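Local structure of protein yojF (Bacillus subtilis, 1NJH) at residues Y19-T32 with M44-H58. The protein is of unknown function, a small, mostly antiparallel beta protein of the DUF1806 family that forms a two-chain assembly. Sequence-based numbering, arbitrary orientation.
Sequences YADRPVYIHLETTT and MTVVAYIRNAKVTYH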
loop_
_atom_site.group_PDB
_atom_site.type_symbol
_atom_site.label_atom_id
_atom_site.label_comp_id
_atom_site.label_asym_id
_atom_site.label_seq_id
_atom_site.Cartn_x
_atom_site.Cartn_y
_atom_site.Cartn_z
ATOM N N TYR A 19 -2.823 18.038 -6.792
ATOM C CA TYR A 19 -3.597 17.406 -5.723
ATOM C C TYR A 19 -3.028 17.611 -4.324
ATOM O O TYR A 19 -3.583 17.097 -3.356
ATOM C CB TYR A 19 -3.711 15.892 -5.952
ATOM C CG TYR A 19 -4.318 15.486 -7.267
ATOM C CD1 TYR A 19 -5.697 15.500 -7.462
ATOM C CD2 TYR A 19 -3.505 15.089 -8.327
ATOM C CE1 TYR A 19 -6.251 15.125 -8.693
ATOM C CE2 TYR A 19 -4.044 14.719 -9.550
ATOM C CZ TYR A 19 -5.414 14.740 -9.728
ATOM O OH TYR A 19 -5.927 14.397 -10.958
ATOM N N ALA A 20 -1.921 18.340 -4.207
ATOM C CA ALA A 20 -1.324 18.573 -2.893
ATOM C C ALA A 20 -2.141 19.544 -2.042
ATOM O O ALA A 20 -2.793 20.446 -2.567
ATOM C CB ALA A 20 0.101 19.104 -3.056
ATOM N N ASP A 21 -2.118 19.320 -0.731
ATOM C CA ASP A 21 -2.769 20.159 0.270
ATOM C C ASP A 21 -4.272 20.084 0.458
ATOM O O ASP A 21 -4.861 20.905 1.167
ATOM C CB ASP A 21 -2.323 21.612 0.076
ATOM C CG ASP A 21 -0.817 21.757 0.184
ATOM O OD1 ASP A 21 -0.252 21.197 1.143
ATOM O OD2 ASP A 21 -0.201 22.414 -0.683
ATOM N N ARG A 22 -4.898 19.103 -0.171
ATOM C CA ARG A 22 -6.327 18.904 0.006
ATOM C C ARG A 22 -6.548 17.400 0.052
ATOM O O ARG A 22 -5.762 16.631 -0.508
ATOM C CB ARG A 22 -7.129 19.537 -1.132
ATOM C CG ARG A 22 -6.968 18.902 -2.499
ATOM C CD ARG A 22 -8.157 19.297 -3.368
ATOM N NE ARG A 22 -7.992 18.914 -4.762
ATOM C CZ ARG A 22 -7.043 19.400 -5.553
ATOM N NH1 ARG A 22 -6.179 20.287 -5.075
ATOM N NH2 ARG A 22 -6.956 19.001 -6.816
ATOM N N PRO A 23 -7.613 16.958 0.734
ATOM C CA PRO A 23 -7.922 15.530 0.852
ATOM C C PRO A 23 -8.138 14.856 -0.492
ATOM O O PRO A 23 -8.895 15.352 -1.322
ATOM C CB PRO A 23 -9.196 15.525 1.697
ATOM C CG PRO A 23 -9.057 16.771 2.532
ATOM C CD PRO A 23 -8.562 17.766 1.519
ATOM N N VAL A 24 -7.460 13.735 -0.713
ATOM C CA VAL A 24 -7.628 12.985 -1.949
ATOM C C VAL A 24 -7.713 11.509 -1.613
ATOM O O VAL A 24 -7.428 11.103 -0.488
ATOM C CB VAL A 24 -6.467 13.227 -2.952
ATOM C CG1 VAL A 24 -6.499 14.678 -3.412
ATOM C CG2 VAL A 24 -5.118 12.872 -2.319
ATOM N N TYR A 25 -8.163 10.718 -2.577
ATOM C CA TYR A 25 -8.267 9.286 -2.374
ATOM C C TYR A 25 -7.144 8.621 -3.144
ATOM O O TYR A 25 -6.816 9.029 -4.257
ATOM C CB TYR A 25 -9.612 8.772 -2.887
ATOM C CG TYR A 25 -10.766 9.220 -2.029
ATOM C CD1 TYR A 25 -11.383 10.452 -2.249
ATOM C CD2 TYR A 25 -11.221 8.430 -0.978
ATOM C CE1 TYR A 25 -12.429 10.880 -1.444
ATOM C CE2 TYR A 25 -12.264 8.853 -0.161
ATOM C CZ TYR A 25 -12.863 10.079 -0.405
ATOM O OH TYR A 25 -13.907 10.499 0.384
ATOM N N ILE A 26 -6.573 7.577 -2.563
ATOM C CA ILE A 26 -5.488 6.874 -3.204
ATOM C C ILE A 26 -5.744 5.373 -3.401
ATOM O O ILE A 26 -6.376 4.709 -2.559
ATOM C CB ILE A 26 -4.176 7.075 -2.367
ATOM C CG1 ILE A 26 -3.747 8.549 -2.465
ATOM C CG2 ILE A 26 -3.074 6.116 -2.836
ATOM C CD1 ILE A 26 -2.406 8.855 -1.916
ATOM N N HIS A 27 -5.298 4.870 -4.545
ATOM C CA HIS A 27 -5.345 3.451 -4.823
ATOM C C HIS A 27 -3.869 3.088 -5.037
ATOM O O HIS A 27 -3.197 3.706 -5.870
ATOM C CB HIS A 27 -6.125 3.117 -6.095
ATOM C CG HIS A 27 -6.219 1.644 -6.342
ATOM N ND1 HIS A 27 -5.294 0.948 -7.093
ATOM C CD2 HIS A 27 -7.073 0.720 -5.847
ATOM C CE1 HIS A 27 -5.578 -0.343 -7.047
ATOM N NE2 HIS A 27 -6.652 -0.507 -6.297
ATOM N N LEU A 28 -3.358 2.114 -4.283
ATOM C CA LEU A 28 -1.968 1.673 -4.405
ATOM C C LEU A 28 -2.020 0.168 -4.354
ATOM O O LEU A 28 -2.477 -0.409 -3.369
ATOM C CB LEU A 28 -1.122 2.204 -3.252
ATOM C CG LEU A 28 0.341 1.742 -3.257
ATOM C CD1 LEU A 28 1.052 2.235 -4.513
ATOM C CD2 LEU A 28 1.029 2.250 -1.996
ATOM N N GLU A 29 -1.543 -0.466 -5.414
ATOM C CA GLU A 29 -1.621 -1.915 -5.515
ATOM C C GLU A 29 -0.400 -2.518 -6.210
ATOM O O GLU A 29 0.172 -1.915 -7.125
ATOM C CB GLU A 29 -2.910 -2.256 -6.291
ATOM C CG GLU A 29 -3.060 -3.710 -6.754
ATOM C CD GLU A 29 -4.382 -3.972 -7.489
ATOM O OE1 GLU A 29 -4.975 -3.022 -8.049
ATOM O OE2 GLU A 29 -4.832 -5.145 -7.521
ATOM N N THR A 30 -0.008 -3.705 -5.757
ATOM C CA THR A 30 1.112 -4.439 -6.349
ATOM C C THR A 30 0.612 -5.851 -6.624
ATOM O O THR A 30 -0.055 -6.458 -5.791
ATOM C CB THR A 30 2.367 -4.506 -5.414
ATOM O OG1 THR A 30 2.011 -5.030 -4.130
ATOM C CG2 THR A 30 2.955 -3.134 -5.232
ATOM N N THR A 31 0.941 -6.365 -7.800
ATOM C CA THR A 31 0.509 -7.701 -8.203
ATOM C C THR A 31 1.696 -8.487 -8.750
ATOM O O THR A 31 2.719 -7.904 -9.101
ATOM C CB THR A 31 -0.555 -7.611 -9.300
ATOM O OG1 THR A 31 -0.041 -6.828 -10.385
ATOM C CG2 THR A 31 -1.822 -6.954 -8.769
ATOM N N THR A 32 1.552 -9.809 -8.822
ATOM C CA THR A 32 2.618 -10.667 -9.337
ATOM C C THR A 32 2.052 -11.866 -10.087
ATOM O O THR A 32 0.836 -12.057 -10.150
ATOM C CB THR A 32 3.516 -11.208 -8.208
ATOM O OG1 THR A 32 2.752 -12.072 -7.358
ATOM C CG2 THR A 32 4.079 -10.062 -7.388
HETATM N N MSE A 44 -3.009 -11.649 -12.886
HETATM C CA MSE A 44 -1.984 -11.755 -11.854
HETATM C C MSE A 44 -2.598 -11.700 -10.459
HETATM O O MSE A 44 -3.669 -11.120 -10.262
HETATM C CB MSE A 44 -0.964 -10.629 -12.006
HETATM C CG MSE A 44 -0.234 -10.641 -13.333
HETATM SE SE MSE A 44 1.132 -9.288 -13.422
HETATM C CE MSE A 44 2.648 -10.353 -12.891
ATOM N N THR A 45 -1.915 -12.305 -9.492
ATOM C CA THR A 45 -2.401 -12.327 -8.118
ATOM C C THR A 45 -2.043 -11.037 -7.381
ATOM O O THR A 45 -0.937 -10.515 -7.524
ATOM C CB THR A 45 -1.815 -13.524 -7.343
ATOM O OG1 THR A 45 -0.385 -13.447 -7.348
ATOM C CG2 THR A 45 -2.250 -14.831 -7.987
ATOM N N VAL A 46 -2.989 -10.525 -6.601
ATOM C CA VAL A 46 -2.761 -9.303 -5.839
ATOM C C VAL A 46 -1.863 -9.613 -4.644
ATOM O O VAL A 46 -2.023 -10.648 -3.994
ATOM C CB VAL A 46 -4.098 -8.710 -5.335
ATOM C CG1 VAL A 46 -3.835 -7.528 -4.415
ATOM C CG2 VAL A 46 -4.950 -8.267 -6.522
ATOM N N VAL A 47 -0.912 -8.729 -4.367
ATOM C CA VAL A 47 0.003 -8.913 -3.243
ATOM C C VAL A 47 -0.355 -7.939 -2.113
ATOM O O VAL A 47 -0.647 -8.356 -0.993
ATOM C CB VAL A 47 1.480 -8.680 -3.685
ATOM C CG1 VAL A 47 2.424 -8.692 -2.477
ATOM C CG2 VAL A 47 1.888 -9.762 -4.679
ATOM N N ALA A 48 -0.320 -6.647 -2.413
ATOM C CA ALA A 48 -0.647 -5.615 -1.429
ATOM C C ALA A 48 -1.633 -4.685 -2.095
ATOM O O ALA A 48 -1.500 -4.363 -3.277
ATOM C CB ALA A 48 0.597 -4.840 -1.007
ATOM N N TYR A 49 -2.582 -4.191 -1.315
ATOM C CA TYR A 49 -3.619 -3.380 -1.889
ATOM C C TYR A 49 -4.211 -2.400 -0.884
ATOM O O TYR A 49 -4.596 -2.796 0.218
ATOM C CB TYR A 49 -4.676 -4.394 -2.369
ATOM C CG TYR A 49 -5.938 -3.904 -3.019
ATOM C CD1 TYR A 49 -6.104 -4.013 -4.400
ATOM C CD2 TYR A 49 -7.019 -3.457 -2.255
ATOM C CE1 TYR A 49 -7.322 -3.698 -5.016
ATOM C CE2 TYR A 49 -8.246 -3.142 -2.857
ATOM C CZ TYR A 49 -8.386 -3.268 -4.239
ATOM O OH TYR A 49 -9.585 -2.982 -4.856
ATOM N N ILE A 50 -4.227 -1.116 -1.226
ATOM C CA ILE A 50 -4.929 -0.157 -0.380
ATOM C C ILE A 50 -5.788 0.627 -1.374
ATOM O O ILE A 50 -5.290 1.183 -2.350
ATOM C CB ILE A 50 -4.012 0.750 0.492
ATOM C CG1 ILE A 50 -4.908 1.550 1.456
ATOM C CG2 ILE A 50 -3.151 1.652 -0.368
ATOM C CD1 ILE A 50 -4.203 2.200 2.634
ATOM N N ARG A 51 -7.089 0.639 -1.110
ATOM C CA ARG A 51 -8.029 1.320 -1.972
ATOM C C ARG A 51 -8.800 2.373 -1.200
ATOM O O ARG A 51 -9.281 2.134 -0.092
ATOM C CB ARG A 51 -8.999 0.306 -2.580
ATOM C CG ARG A 51 -9.944 0.900 -3.607
ATOM C CD ARG A 51 -10.700 -0.213 -4.317
ATOM N NE ARG A 51 -11.481 0.262 -5.457
ATOM C CZ ARG A 51 -10.968 0.709 -6.598
ATOM N NH1 ARG A 51 -9.657 0.759 -6.777
ATOM N NH2 ARG A 51 -11.776 1.094 -7.574
ATOM N N ASN A 52 -8.895 3.556 -1.790
ATOM C CA ASN A 52 -9.610 4.656 -1.171
ATOM C C ASN A 52 -9.127 5.057 0.202
ATOM O O ASN A 52 -9.928 5.301 1.105
ATOM C CB ASN A 52 -11.120 4.394 -1.153
ATOM C CG ASN A 52 -11.711 4.477 -2.537
ATOM O OD1 ASN A 52 -11.260 5.272 -3.364
ATOM N ND2 ASN A 52 -12.720 3.654 -2.808
ATOM N N ALA A 53 -7.807 5.096 0.353
ATOM C CA ALA A 53 -7.206 5.573 1.592
ATOM C C ALA A 53 -7.377 7.069 1.379
ATOM O O ALA A 53 -7.152 7.563 0.267
ATOM C CB ALA A 53 -5.713 5.221 1.647
ATOM N N LYS A 54 -7.815 7.783 2.408
ATOM C CA LYS A 54 -8.001 9.214 2.288
ATOM C C LYS A 54 -6.806 9.866 2.962
ATOM O O LYS A 54 -6.506 9.584 4.124
ATOM C CB LYS A 54 -9.304 9.651 2.968
ATOM C CG LYS A 54 -9.813 11.010 2.509
ATOM C CD LYS A 54 -11.120 11.372 3.204
ATOM C CE LYS A 54 -11.687 12.677 2.677
ATOM N NZ LYS A 54 -11.983 12.596 1.223
ATOM N N VAL A 55 -6.107 10.706 2.214
ATOM C CA VAL A 55 -4.928 11.384 2.739
ATOM C C VAL A 55 -4.809 12.792 2.170
ATOM O O VAL A 55 -5.441 13.142 1.167
ATOM C CB VAL A 55 -3.612 10.639 2.351
ATOM C CG1 VAL A 55 -3.708 9.161 2.707
ATOM C CG2 VAL A 55 -3.339 10.811 0.866
ATOM N N THR A 56 -3.967 13.585 2.819
ATOM C CA THR A 56 -3.669 14.934 2.382
ATOM C C THR A 56 -2.145 14.983 2.376
ATOM O O THR A 56 -1.533 14.793 3.420
ATOM C CB THR A 56 -4.193 15.983 3.378
ATOM O OG1 THR A 56 -5.624 15.950 3.392
ATOM C CG2 THR A 56 -3.726 17.371 2.969
ATOM N N TYR A 57 -1.533 15.167 1.214
ATOM C CA TYR A 57 -0.070 15.246 1.180
ATOM C C TYR A 57 0.365 16.674 0.893
ATOM O O TYR A 57 -0.296 17.390 0.130
ATOM C CB TYR A 57 0.512 14.260 0.144
ATOM C CG TYR A 57 0.080 14.453 -1.291
ATOM C CD1 TYR A 57 0.720 15.377 -2.119
ATOM C CD2 TYR A 57 -0.900 13.630 -1.859
ATOM C CE1 TYR A 57 0.407 15.469 -3.479
ATOM C CE2 TYR A 57 -1.220 13.712 -3.220
ATOM C CZ TYR A 57 -0.562 14.628 -4.016
ATOM O OH TYR A 57 -0.837 14.702 -5.355
ATOM N N HIS A 58 1.477 17.094 1.501
ATOM C CA HIS A 58 1.962 18.466 1.311
ATOM C C HIS A 58 3.194 18.620 0.424
ATOM O O HIS A 58 3.501 19.723 -0.040
ATOM C CB HIS A 58 2.185 19.143 2.672
ATOM C CG HIS A 58 2.786 18.249 3.714
ATOM N ND1 HIS A 58 4.144 18.163 3.934
ATOM C CD2 HIS A 58 2.209 17.407 4.606
ATOM C CE1 HIS A 58 4.377 17.311 4.916
ATOM N NE2 HIS A 58 3.219 16.837 5.342
HETATM O O HOH W 1 -3.304 15.766 -0.959
#
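Val24 and Val55 trade backbone hydrogen bonds in both directions, and Leu28 and Ile50 do the same, Leu28 N lying 2.9 Å from Ile50 O. These pairs belong to an antiparallel ladder that illustrates how bulges let one strand shift register and turn a corner while its neighbour, 24-32, runs on. At a classic bulge Val47 and Ala48 both face Thr30, whose O takes Val47 N at 2.8 Å and Ala48 N only weakly; at a G1 bulge Asn52 and Ala53 both face Ile26. Near Tyr57, a water joins Tyr19 O and Arg22 O, in the type II turn, to Tyr57 N.

Aromatic contacts add to this. The His27 ring turns its edge to the face of Tyr49, planes 89° apart and centroids separated by 5.1 Å; with CG anti to the backbone N in both residues, the rings lean together. Lys54 passes CG over one face of Tyr25 and bends at its last torsion (61°), bringing NZ to 3.0 Å from Tyr25 OH; the hydroxyl has a weak hydrogen bond to Glu76 of the second subunit. A leucine at Tyr25 would probably deprive the lysine of its aromatic cover and that glutamate of a weak partner.

Among apolar groups, Ile26 CD1 meets Val55 CG2 at 3.5 Å, facing Ile79. Mid-ladder, Tyr25, His27, Glu29 and Tyr49 thus share one face and Val24, Ile26, Leu28, Ile50 and Val55 the other, buried one, while Tyr49-Arg51 extend the sheet into the second subunit.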